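Local coordinates for protein cytosine deaminase (Klebsiella pneumoniae, PDB 4R85) that probably deaminates cytosine and 5-methylcytosine hydrolytically at an iron-containing active site, as a metal-dependent member of the amidohydrolase family, at residues E78-W83 and P150-E155; Q85-I90 and V120-L125; V208-I213 and R219-L224. All blocks are in the same frame, centred on the assembly; numbering follows the deposited sequence.

Interaction 1: residues E78-W83 and P150-E155; sequences EGITRW and PQEGIE. With 17E (5-methylcytosine), chain G.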
loop_
_atom_site.group_PDB
_atom_site.type_symbol
_atom_site.label_atom_id
_atom_site.label_comp_id
_atom_site.label_asym_id
_atom_site.label_seq_id
_atom_site.Cartn_x
_atom_site.Cartn_y
_atom_site.Cartn_z
ATOM N N GLU A 78 20.932 -11.461 -0.516
ATOM C CA GLU A 78 21.472 -11.003 0.762
ATOM C C GLU A 78 20.555 -11.474 1.895
ATOM O O GLU A 78 21.023 -11.834 2.961
ATOM C CB GLU A 78 21.671 -9.484 0.812
ATOM C CG GLU A 78 22.284 -9.041 2.148
ATOM C CD GLU A 78 22.675 -7.577 2.213
ATOM O OE1 GLU A 78 23.019 -7.131 3.327
ATOM O OE2 GLU A 78 22.665 -6.881 1.172
ATOM N N GLY A 79 19.248 -11.506 1.642
ATOM C CA GLY A 79 18.306 -11.986 2.635
ATOM C C GLY A 79 18.641 -13.395 3.096
ATOM O O GLY A 79 18.630 -13.691 4.295
ATOM N N ILE A 80 18.943 -14.262 2.137
ATOM C CA ILE A 80 19.335 -15.638 2.435
ATOM C C ILE A 80 20.641 -15.682 3.229
ATOM O O ILE A 80 20.781 -16.451 4.183
ATOM C CB ILE A 80 19.476 -16.457 1.138
ATOM C CG1 ILE A 80 18.111 -16.566 0.453
ATOM C CG2 ILE A 80 20.082 -17.847 1.437
ATOM C CD1 ILE A 80 18.173 -17.044 -0.995
ATOM N N THR A 81 21.589 -14.838 2.854
ATOM C CA THR A 81 22.845 -14.748 3.609
ATOM C C THR A 81 22.600 -14.353 5.063
ATOM O O THR A 81 23.175 -14.946 5.982
ATOM C CB THR A 81 23.814 -13.754 2.962
ATOM O OG1 THR A 81 24.174 -14.237 1.666
ATOM C CG2 THR A 81 25.078 -13.579 3.825
ATOM N N ARG A 82 21.734 -13.367 5.273
ATOM C CA ARG A 82 21.460 -12.874 6.618
ATOM C C ARG A 82 20.721 -13.927 7.437
ATOM O O ARG A 82 20.978 -14.089 8.635
ATOM C CB ARG A 82 20.632 -11.586 6.575
ATOM C CG ARG A 82 21.331 -10.418 5.909
ATOM C CD ARG A 82 22.502 -9.870 6.738
ATOM N NE ARG A 82 23.310 -8.981 5.909
ATOM C CZ ARG A 82 24.563 -9.223 5.541
ATOM N NH1 ARG A 82 25.194 -8.360 4.761
ATOM N NH2 ARG A 82 25.192 -10.315 5.964
ATOM N N TRP A 83 19.801 -14.632 6.783
ATOM C CA TRP A 83 19.041 -15.686 7.435
ATOM C C TRP A 83 19.972 -16.806 7.861
ATOM O O TRP A 83 19.827 -17.372 8.949
ATOM C CB TRP A 83 17.951 -16.224 6.499
ATOM C CG TRP A 83 17.225 -17.415 7.050
ATOM C CD1 TRP A 83 17.106 -18.647 6.468
ATOM C CD2 TRP A 83 16.515 -17.491 8.302
ATOM N NE1 TRP A 83 16.368 -19.478 7.277
ATOM C CE2 TRP A 83 15.990 -18.797 8.404
ATOM C CE3 TRP A 83 16.283 -16.587 9.347
ATOM C CZ2 TRP A 83 15.240 -19.220 9.507
ATOM C CZ3 TRP A 83 15.531 -17.008 10.445
ATOM C CH2 TRP A 83 15.022 -18.312 10.514
ATOM N N PRO A 150 13.093 -25.925 1.555
ATOM C CA PRO A 150 14.551 -26.095 1.565
ATOM C C PRO A 150 15.231 -24.810 1.089
ATOM O O PRO A 150 15.649 -24.732 -0.063
ATOM C CB PRO A 150 14.771 -27.217 0.554
ATOM C CG PRO A 150 13.640 -27.009 -0.460
ATOM C CD PRO A 150 12.470 -26.429 0.313
ATOM N N GLN A 151 15.329 -23.821 1.974
ATOM C CA GLN A 151 15.848 -22.497 1.615
ATOM C C GLN A 151 17.151 -22.515 0.820
ATOM O O GLN A 151 17.322 -21.758 -0.140
ATOM C CB GLN A 151 16.060 -21.659 2.873
ATOM C CG GLN A 151 16.705 -20.307 2.621
ATOM C CD GLN A 151 15.758 -19.358 1.904
ATOM O OE1 GLN A 151 14.982 -18.645 2.538
ATOM N NE2 GLN A 151 15.805 -19.361 0.579
ATOM N N GLU A 152 18.089 -23.361 1.224
ATOM C CA GLU A 152 19.385 -23.338 0.556
ATOM C C GLU A 152 19.514 -24.397 -0.539
ATOM O O GLU A 152 20.611 -24.682 -1.025
ATOM C CB GLU A 152 20.520 -23.387 1.586
ATOM C CG GLU A 152 20.463 -22.137 2.470
ATOM C CD GLU A 152 21.645 -21.989 3.395
ATOM O OE1 GLU A 152 21.425 -21.630 4.574
ATOM O OE2 GLU A 152 22.783 -22.224 2.941
ATOM N N GLY A 153 18.380 -24.958 -0.940
ATOM C CA GLY A 153 18.358 -25.897 -2.043
ATOM C C GLY A 153 18.264 -27.340 -1.602
ATOM O O GLY A 153 18.767 -27.723 -0.541
ATOM N N ILE A 154 17.596 -28.143 -2.419
ATOM C CA ILE A 154 17.537 -29.583 -2.222
ATOM C C ILE A 154 18.825 -30.254 -2.712
ATOM O O ILE A 154 19.427 -31.072 -2.008
ATOM C CB ILE A 154 16.326 -30.179 -2.982
ATOM C CG1 ILE A 154 15.032 -29.631 -2.387
ATOM C CG2 ILE A 154 16.349 -31.704 -2.933
ATOM C CD1 ILE A 154 13.776 -30.066 -3.123
ATOM N N GLU A 155 19.243 -29.912 -3.925
ATOM C CA GLU A 155 20.373 -30.583 -4.554
ATOM C C GLU A 155 21.675 -29.874 -4.217
ATOM O O GLU A 155 22.752 -30.409 -4.449
ATOM C CB GLU A 155 20.208 -30.607 -6.084
ATOM C CG GLU A 155 18.825 -30.987 -6.597
ATOM C CD GLU A 155 18.520 -32.481 -6.450
ATOM O OE1 GLU A 155 17.725 -33.000 -7.258
ATOM O OE2 GLU A 155 19.068 -33.141 -5.535
HETATM N N1 17E G . 13.171 -17.012 1.346
HETATM C C2 17E G . 12.965 -16.944 0.031
HETATM O O2 17E G . 13.676 -17.764 -0.807
HETATM N N3 17E G . 12.076 -16.095 -0.496
HETATM C C4 17E G . 11.365 -15.277 0.298
HETATM N N4 17E G . 10.420 -14.374 -0.276
HETATM C C5 17E G . 11.546 -15.314 1.682
HETATM C C6 17E G . 12.478 -16.217 2.185
HETATM C CM5 17E G . 10.761 -14.412 2.580
HETATM O O HOH W 1 19.709 -19.309 4.571
#
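Ile80 and Gln151 meet in van der Waals contact, the aliphatic CG1 of Ile80 lying 3.6 Å from the amide nitrogen NE2 of Gln151, with CD1 of the isoleucine nearly as close to the same nitrogen. The isoleucine has CG1 beside its backbone N (chi1 -64°), which brings the longer branch against the amide while CG2 turns to the CG of Glu152. From the next turn of the helix, CD1 of the Trp83 indole approaches CG of Gln151 at 4.2 Å, so two residues one turn apart touch the glutamine, Ile80 at its amide and Trp83 at CG. No direct hydrogen bond joins the segments; one water does, donating to both the carbonyl O of Ile80 and OE1 of Glu152.

The directed bonds go to the ligand. Gln151 grips 5-methylcytosine with both ends of its amide: OE1 accepts from N1 of the base at 2.7 Å in an almost straight bond (172°), while NE2 donates to O2 at 3.0 Å. The two bonds read the neighbouring N1-H and carbonyl of the pyrimidine and fix the rotation of the amide, whose chain bends at chi2 (70°) to face the base.

Charged and polar ends find partners further out. Glu152 has a charged partner in Lys87, and Trp83 NE1 is hydrogen-bonded to Asp119. Pro150 to Gly153 form a type I turn in the loop that follows strand 143-149 and precedes helix 160-170; helix 76-87 packs against this turn, with Ile178 and Trp314 also touching Gln151.

Interaction 2: residues Q85-I90 and V120-L125; sequences QRKASI and VTDPSL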
loop_
_atom_site.group_PDB
_atom_site.type_symbol
_atom_site.label_atom_id
_atom_site.label_comp_id
_atom_site.label_asym_id
_atom_site.label_seq_id
_atom_site.Cartn_x
_atom_site.Cartn_y
_atom_site.Cartn_z
ATOM N N GLN A 85 23.053 -16.485 8.767
ATOM C CA GLN A 85 23.680 -16.007 10.000
ATOM C C GLN A 85 22.769 -16.173 11.213
ATOM O O GLN A 85 23.226 -16.540 12.304
ATOM C CB GLN A 85 24.028 -14.528 9.877
ATOM C CG GLN A 85 25.088 -14.210 8.860
ATOM C CD GLN A 85 25.341 -12.722 8.785
ATOM O OE1 GLN A 85 24.500 -11.973 8.297
ATOM N NE2 GLN A 85 26.492 -12.281 9.294
ATOM N N ARG A 86 21.490 -15.864 11.020
ATOM C CA ARG A 86 20.510 -15.905 12.099
ATOM C C ARG A 86 20.251 -17.341 12.541
ATOM O O ARG A 86 19.970 -17.596 13.715
ATOM C CB ARG A 86 19.201 -15.235 11.659
ATOM C CG ARG A 86 18.117 -15.174 12.747
ATOM C CD ARG A 86 18.662 -14.575 14.051
ATOM N NE ARG A 86 17.593 -14.327 15.017
ATOM C CZ ARG A 86 17.119 -15.239 15.864
ATOM N NH1 ARG A 86 16.142 -14.923 16.701
ATOM N NH2 ARG A 86 17.613 -16.471 15.868
ATOM N N LYS A 87 20.349 -18.278 11.596
ATOM C CA LYS A 87 20.083 -19.686 11.889
ATOM C C LYS A 87 20.999 -20.268 12.949
ATOM O O LYS A 87 20.638 -21.237 13.616
ATOM C CB LYS A 87 20.153 -20.539 10.619
ATOM C CG LYS A 87 18.866 -20.541 9.837
ATOM C CD LYS A 87 19.144 -20.701 8.354
ATOM C CE LYS A 87 19.405 -22.131 7.970
ATOM N NZ LYS A 87 19.510 -22.258 6.483
ATOM N N ALA A 88 22.180 -19.676 13.105
ATOM C CA ALA A 88 23.150 -20.155 14.083
ATOM C C ALA A 88 22.676 -19.948 15.521
ATOM O O ALA A 88 23.194 -20.581 16.438
ATOM C CB ALA A 88 24.495 -19.481 13.864
ATOM N N SER A 89 21.698 -19.065 15.722
ATOM C CA SER A 89 21.157 -18.830 17.064
ATOM C C SER A 89 19.666 -19.165 17.203
ATOM O O SER A 89 19.032 -18.791 18.188
ATOM C CB SER A 89 21.423 -17.392 17.518
ATOM O OG SER A 89 20.845 -16.461 16.628
ATOM N N ILE A 90 19.106 -19.863 16.219
ATOM C CA ILE A 90 17.727 -20.322 16.339
ATOM C C ILE A 90 17.613 -21.395 17.412
ATOM O O ILE A 90 18.404 -22.341 17.442
ATOM C CB ILE A 90 17.205 -20.925 15.031
ATOM C CG1 ILE A 90 17.098 -19.858 13.951
ATOM C CG2 ILE A 90 15.841 -21.575 15.245
ATOM C CD1 ILE A 90 16.563 -20.412 12.656
ATOM N N VAL A 120 14.066 -26.018 6.087
ATOM C CA VAL A 120 14.519 -27.338 6.534
ATOM C C VAL A 120 15.959 -27.620 6.093
ATOM O O VAL A 120 16.484 -28.702 6.331
ATOM C CB VAL A 120 13.581 -28.480 6.072
ATOM C CG1 VAL A 120 12.173 -28.277 6.635
ATOM C CG2 VAL A 120 13.536 -28.573 4.551
ATOM N N THR A 121 16.600 -26.645 5.452
ATOM C CA THR A 121 18.045 -26.731 5.256
ATOM C C THR A 121 18.714 -26.236 6.538
ATOM O O THR A 121 19.423 -25.226 6.568
ATOM C CB THR A 121 18.542 -25.992 3.997
ATOM O OG1 THR A 121 18.016 -24.659 3.973
ATOM C CG2 THR A 121 18.097 -26.744 2.728
ATOM N N ASP A 122 18.436 -26.971 7.606
ATOM C CA ASP A 122 18.954 -26.705 8.942
ATOM C C ASP A 122 19.011 -28.078 9.595
ATOM O O ASP A 122 17.981 -28.693 9.861
ATOM C CB ASP A 122 18.018 -25.749 9.703
ATOM C CG ASP A 122 18.543 -25.380 11.099
ATOM O OD1 ASP A 122 19.462 -26.059 11.599
ATOM O OD2 ASP A 122 18.034 -24.403 11.702
ATOM N N PRO A 123 20.227 -28.589 9.821
ATOM C CA PRO A 123 20.376 -29.963 10.311
ATOM C C PRO A 123 19.710 -30.198 11.670
ATOM O O PRO A 123 19.446 -31.346 12.017
ATOM C CB PRO A 123 21.898 -30.135 10.405
ATOM C CG PRO A 123 22.433 -29.170 9.397
ATOM C CD PRO A 123 21.522 -27.976 9.484
ATOM N N SER A 124 19.425 -29.134 12.416
ATOM C CA SER A 124 18.777 -29.281 13.723
ATOM C C SER A 124 17.260 -29.435 13.587
ATOM O O SER A 124 16.606 -29.976 14.483
ATOM C CB SER A 124 19.083 -28.068 14.614
ATOM O OG SER A 124 18.447 -26.907 14.099
ATOM N N LEU A 125 16.718 -28.952 12.467
ATOM C CA LEU A 125 15.268 -28.862 12.256
ATOM C C LEU A 125 14.546 -28.243 13.457
ATOM O O LEU A 125 13.401 -28.589 13.758
ATOM C CB LEU A 125 14.678 -30.232 11.898
ATOM C CG LEU A 125 15.199 -30.774 10.561
ATOM C CD1 LEU A 125 14.691 -32.183 10.279
ATOM C CD2 LEU A 125 14.837 -29.832 9.429
HETATM O O HOH W 2 19.473 -23.736 13.914
HETATM O O HOH W 3 19.361 -24.926 16.045
#
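Lys87, near the end of helix 76-87, faces Asp122 with their CA atoms 7.7 Å apart, and each segment folds through a type I turn, Lys87 to Ile90 and Asp122 to Leu125. The one direct hydrogen bond runs from Lys87 NZ to the carbonyl O of Thr121, 3.0 Å long, with the ammonium tilted 32° from the carbonyl plane. Bends at chi2 and chi3 carry the lysine chain round to that oxygen, its CE passing 4.2 Å from CB of Asp122. The same nitrogen forms salt bridges with Asp119 and Glu152; with two carboxylates and a carbonyl O as partners, the ammonium is probably held in its charged form. Thr121 OG1, bonded to Asp119 and to the backbone N of Glu152, ties the loop to its neighbour.

Asp122 turns its carboxylate to water and to its own loop. OD2 accepts a hydrogen bond from a water that also donates to the carbonyl O of Lys87, and a second water joins the carbonyl O of Ile90 to Ser124 OG. Ser124 N (3.2 Å) and Ser124 OG (2.8 Å) both reach Asp122 OD1 from above the same face of the carboxylate, 45° and 52° out of its plane, and so limit its rotation. The N-H bond makes an Asx turn, leading to Leu125 at the N-cap of helix 126-137. Here the loop after strand 111-119 meets the end of helix 76-87, a junction between beta-alpha connections of the amidohydrolase TIM barrel.

Interaction 3: residues V208-I213 and R219-L224; sequences VHCDEI and RFLEVL. With FE2 (Fe (II) ion), chain H; 17E (5-methylcytosine), chain G.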
loop_
_atom_site.group_PDB
_atom_site.type_symbol
_atom_site.label_atom_id
_atom_site.label_comp_id
_atom_site.label_asym_id
_atom_site.label_seq_id
_atom_site.Cartn_x
_atom_site.Cartn_y
_atom_site.Cartn_z
ATOM N N VAL A 208 5.708 -24.505 -3.901
ATOM C CA VAL A 208 7.098 -24.295 -4.284
ATOM C C VAL A 208 7.403 -22.818 -4.533
ATOM O O VAL A 208 6.628 -22.125 -5.200
ATOM C CB VAL A 208 7.415 -25.102 -5.570
ATOM C CG1 VAL A 208 8.773 -24.721 -6.135
ATOM C CG2 VAL A 208 7.346 -26.602 -5.291
ATOM N N HIS A 209 8.530 -22.350 -3.994
ATOM C CA HIS A 209 9.091 -21.037 -4.343
ATOM C C HIS A 209 9.647 -21.176 -5.745
ATOM O O HIS A 209 10.725 -21.715 -5.950
ATOM C CB HIS A 209 10.212 -20.648 -3.377
ATOM C CG HIS A 209 9.717 -20.069 -2.091
ATOM N ND1 HIS A 209 8.978 -20.796 -1.184
ATOM C CD2 HIS A 209 9.843 -18.827 -1.569
ATOM C CE1 HIS A 209 8.670 -20.028 -0.153
ATOM N NE2 HIS A 209 9.186 -18.830 -0.363
ATOM N N CYS A 210 8.903 -20.712 -6.727
ATOM C CA CYS A 210 9.139 -21.245 -8.052
ATOM C C CYS A 210 10.181 -20.507 -8.898
ATOM O O CYS A 210 11.204 -21.072 -9.265
ATOM C CB CYS A 210 7.814 -21.416 -8.789
ATOM S SG CYS A 210 8.039 -22.479 -10.168
ATOM N N ASP A 211 9.923 -19.258 -9.222
ATOM C CA ASP A 211 10.880 -18.503 -10.020
ATOM C C ASP A 211 10.977 -17.093 -9.442
ATOM O O ASP A 211 10.572 -16.115 -10.080
ATOM C CB ASP A 211 10.437 -18.471 -11.497
ATOM C CG ASP A 211 10.546 -19.843 -12.185
ATOM O OD1 ASP A 211 9.498 -20.428 -12.543
ATOM O OD2 ASP A 211 11.686 -20.334 -12.383
ATOM N N GLU A 212 11.499 -16.993 -8.220
ATOM C CA GLU A 212 11.505 -15.721 -7.501
ATOM C C GLU A 212 12.736 -14.924 -7.894
ATOM O O GLU A 212 13.640 -14.691 -7.088
ATOM C CB GLU A 212 11.436 -15.935 -5.979
ATOM C CG GLU A 212 11.125 -14.630 -5.212
ATOM C CD GLU A 212 11.082 -14.778 -3.695
ATOM O OE1 GLU A 212 10.707 -13.786 -3.026
ATOM O OE2 GLU A 212 11.421 -15.860 -3.167
ATOM N N ILE A 213 12.786 -14.531 -9.159
ATOM C CA ILE A 213 13.972 -13.895 -9.715
ATOM C C ILE A 213 13.525 -13.193 -10.985
ATOM O O ILE A 213 12.506 -13.569 -11.561
ATOM C CB ILE A 213 15.077 -14.948 -9.996
ATOM C CG1 ILE A 213 16.413 -14.286 -10.349
ATOM C CG2 ILE A 213 14.640 -15.929 -11.074
ATOM C CD1 ILE A 213 17.569 -15.291 -10.449
ATOM N N ARG A 219 12.580 -20.752 -15.807
ATOM C CA ARG A 219 11.331 -21.357 -16.269
ATOM C C ARG A 219 11.042 -22.693 -15.581
ATOM O O ARG A 219 10.650 -23.666 -16.219
ATOM C CB ARG A 219 11.373 -21.540 -17.792
ATOM C CG ARG A 219 11.404 -20.227 -18.580
ATOM C CD ARG A 219 11.600 -20.479 -20.079
ATOM N NE ARG A 219 11.565 -19.239 -20.853
ATOM C CZ ARG A 219 11.472 -19.186 -22.181
ATOM N NH1 ARG A 219 11.463 -18.013 -22.806
ATOM N NH2 ARG A 219 11.410 -20.308 -22.882
ATOM N N PHE A 220 11.235 -22.749 -14.272
ATOM C CA PHE A 220 10.931 -23.977 -13.553
ATOM C C PHE A 220 9.429 -24.191 -13.384
ATOM O O PHE A 220 8.979 -25.306 -13.151
ATOM C CB PHE A 220 11.711 -24.014 -12.236
ATOM C CG PHE A 220 13.187 -24.019 -12.463
ATOM C CD1 PHE A 220 13.913 -22.836 -12.449
ATOM C CD2 PHE A 220 13.837 -25.196 -12.807
ATOM C CE1 PHE A 220 15.276 -22.844 -12.712
ATOM C CE2 PHE A 220 15.201 -25.205 -13.067
ATOM C CZ PHE A 220 15.915 -24.023 -13.027
ATOM N N LEU A 221 8.661 -23.114 -13.530
ATOM C CA LEU A 221 7.208 -23.209 -13.495
ATOM C C LEU A 221 6.677 -24.259 -14.480
ATOM O O LEU A 221 5.799 -25.049 -14.121
ATOM C CB LEU A 221 6.578 -21.839 -13.790
ATOM C CG LEU A 221 5.049 -21.860 -13.837
ATOM C CD1 LEU A 221 4.473 -22.345 -12.501
ATOM C CD2 LEU A 221 4.534 -20.459 -14.165
ATOM N N GLU A 222 7.206 -24.285 -15.705
ATOM C CA GLU A 222 6.745 -25.277 -16.692
ATOM C C GLU A 222 7.006 -26.709 -16.227
ATOM O O GLU A 222 6.213 -27.602 -16.490
ATOM C CB GLU A 222 7.358 -25.048 -18.080
ATOM C CG GLU A 222 8.871 -25.338 -18.172
ATOM C CD GLU A 222 9.448 -25.124 -19.571
ATOM O OE1 GLU A 222 10.432 -25.821 -19.931
ATOM O OE2 GLU A 222 8.937 -24.243 -20.300
ATOM N N VAL A 223 8.123 -26.928 -15.536
ATOM C CA VAL A 223 8.449 -28.271 -15.061
ATOM C C VAL A 223 7.476 -28.689 -13.968
ATOM O O VAL A 223 6.976 -29.810 -13.957
ATOM C CB VAL A 223 9.894 -28.351 -14.515
ATOM C CG1 VAL A 223 10.218 -29.783 -14.088
ATOM C CG2 VAL A 223 10.867 -27.876 -15.571
ATOM N N LEU A 224 7.202 -27.768 -13.052
ATOM C CA LEU A 224 6.287 -28.034 -11.956
ATOM C C LEU A 224 4.861 -28.296 -12.463
ATOM O O LEU A 224 4.204 -29.260 -12.044
ATOM C CB LEU A 224 6.297 -26.848 -10.982
ATOM C CG LEU A 224 5.320 -26.921 -9.804
ATOM C CD1 LEU A 224 5.689 -28.068 -8.882
ATOM C CD2 LEU A 224 5.280 -25.607 -9.030
HETATM FE FE FE2 H . 8.125 -16.893 0.444
HETATM N N1 17E G . 13.171 -17.012 1.346
HETATM C C2 17E G . 12.965 -16.944 0.031
HETATM O O2 17E G . 13.676 -17.764 -0.807
HETATM N N3 17E G . 12.076 -16.095 -0.496
HETATM C C4 17E G . 11.365 -15.277 0.298
HETATM N N4 17E G . 10.420 -14.374 -0.276
HETATM C C5 17E G . 11.546 -15.314 1.682
HETATM C C6 17E G . 12.478 -16.217 2.185
HETATM C CM5 17E G . 10.761 -14.412 2.580
#
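Asp211 grips the first turn of helix 220-231 with both carboxylate oxygens. Its OD1 accepts from the backbone N of Leu221 at 3.0 Å. Asp211 OD2 accepts from the backbone N of Phe220 at 3.1 Å. Each uses its syn lone pair, so the two N-H groups are received on the inner sides of one carboxylate; the bond to Phe220 is the straighter (160° against 139°). OD2 also lies at the edge of the Phe220 ring, 3.4 Å from CD1, and takes a further hydrogen bond from Ser218. With N-H groups and the positive end of the helix dipole before it, the carboxylate is probably stabilised as an anion.

Beside it, SG of Cys210 is directed at the same turn by its position anti to the backbone N (chi1 -163°), resting 4.0 Å from CB of Leu221 and a little farther from CD2 of Leu224. That methyl also meets CB of Val208 at 4.1 Å, completing an apolar seam. Leu221 and Leu224 reach on to strand 237-240, and backbone bonds link Val208 and Cys210 to Ser240.

On the other side of the strand end, His209 NE2 binds the iron at 2.4 Å, together with His56, His58, His241 and Asp308. The extended Glu212 chain reaches 5-methylcytosine, where OE1 accepts from N4 at 2.8 Å and OE2 lies equally close to N3. The metal ligand at the C-terminal end of strand 205-209 and the base-binding glutamate in the loop just after it belong to a beta-alpha-beta unit, the usual place for an active site in a TIM barrel of the amidohydrolase family.

In the fold
Interactions 1 and 2 share helix 76-87 and touch directly: a salt bridge between them and the packing of Trp83 CH2 on Ile90 CD1 join them, with interaction 2 nested inside the chain loop that interaction 1 closes. Interaction 3 follows in series and touches neither, yet it meets interaction 1 at the ligand, which both hold from different edges. The chemistry differs with depth. Interactions 1 and 3 are buried; the former combines packing, one bridging water and an amide turned to the ligand, the latter a carboxylate capturing backbone N-H groups beside an apolar seam. The partly buried 85-90/120-125 contact, about 25 Å from interaction 3 between centres, depends on a lysine and bridging waters.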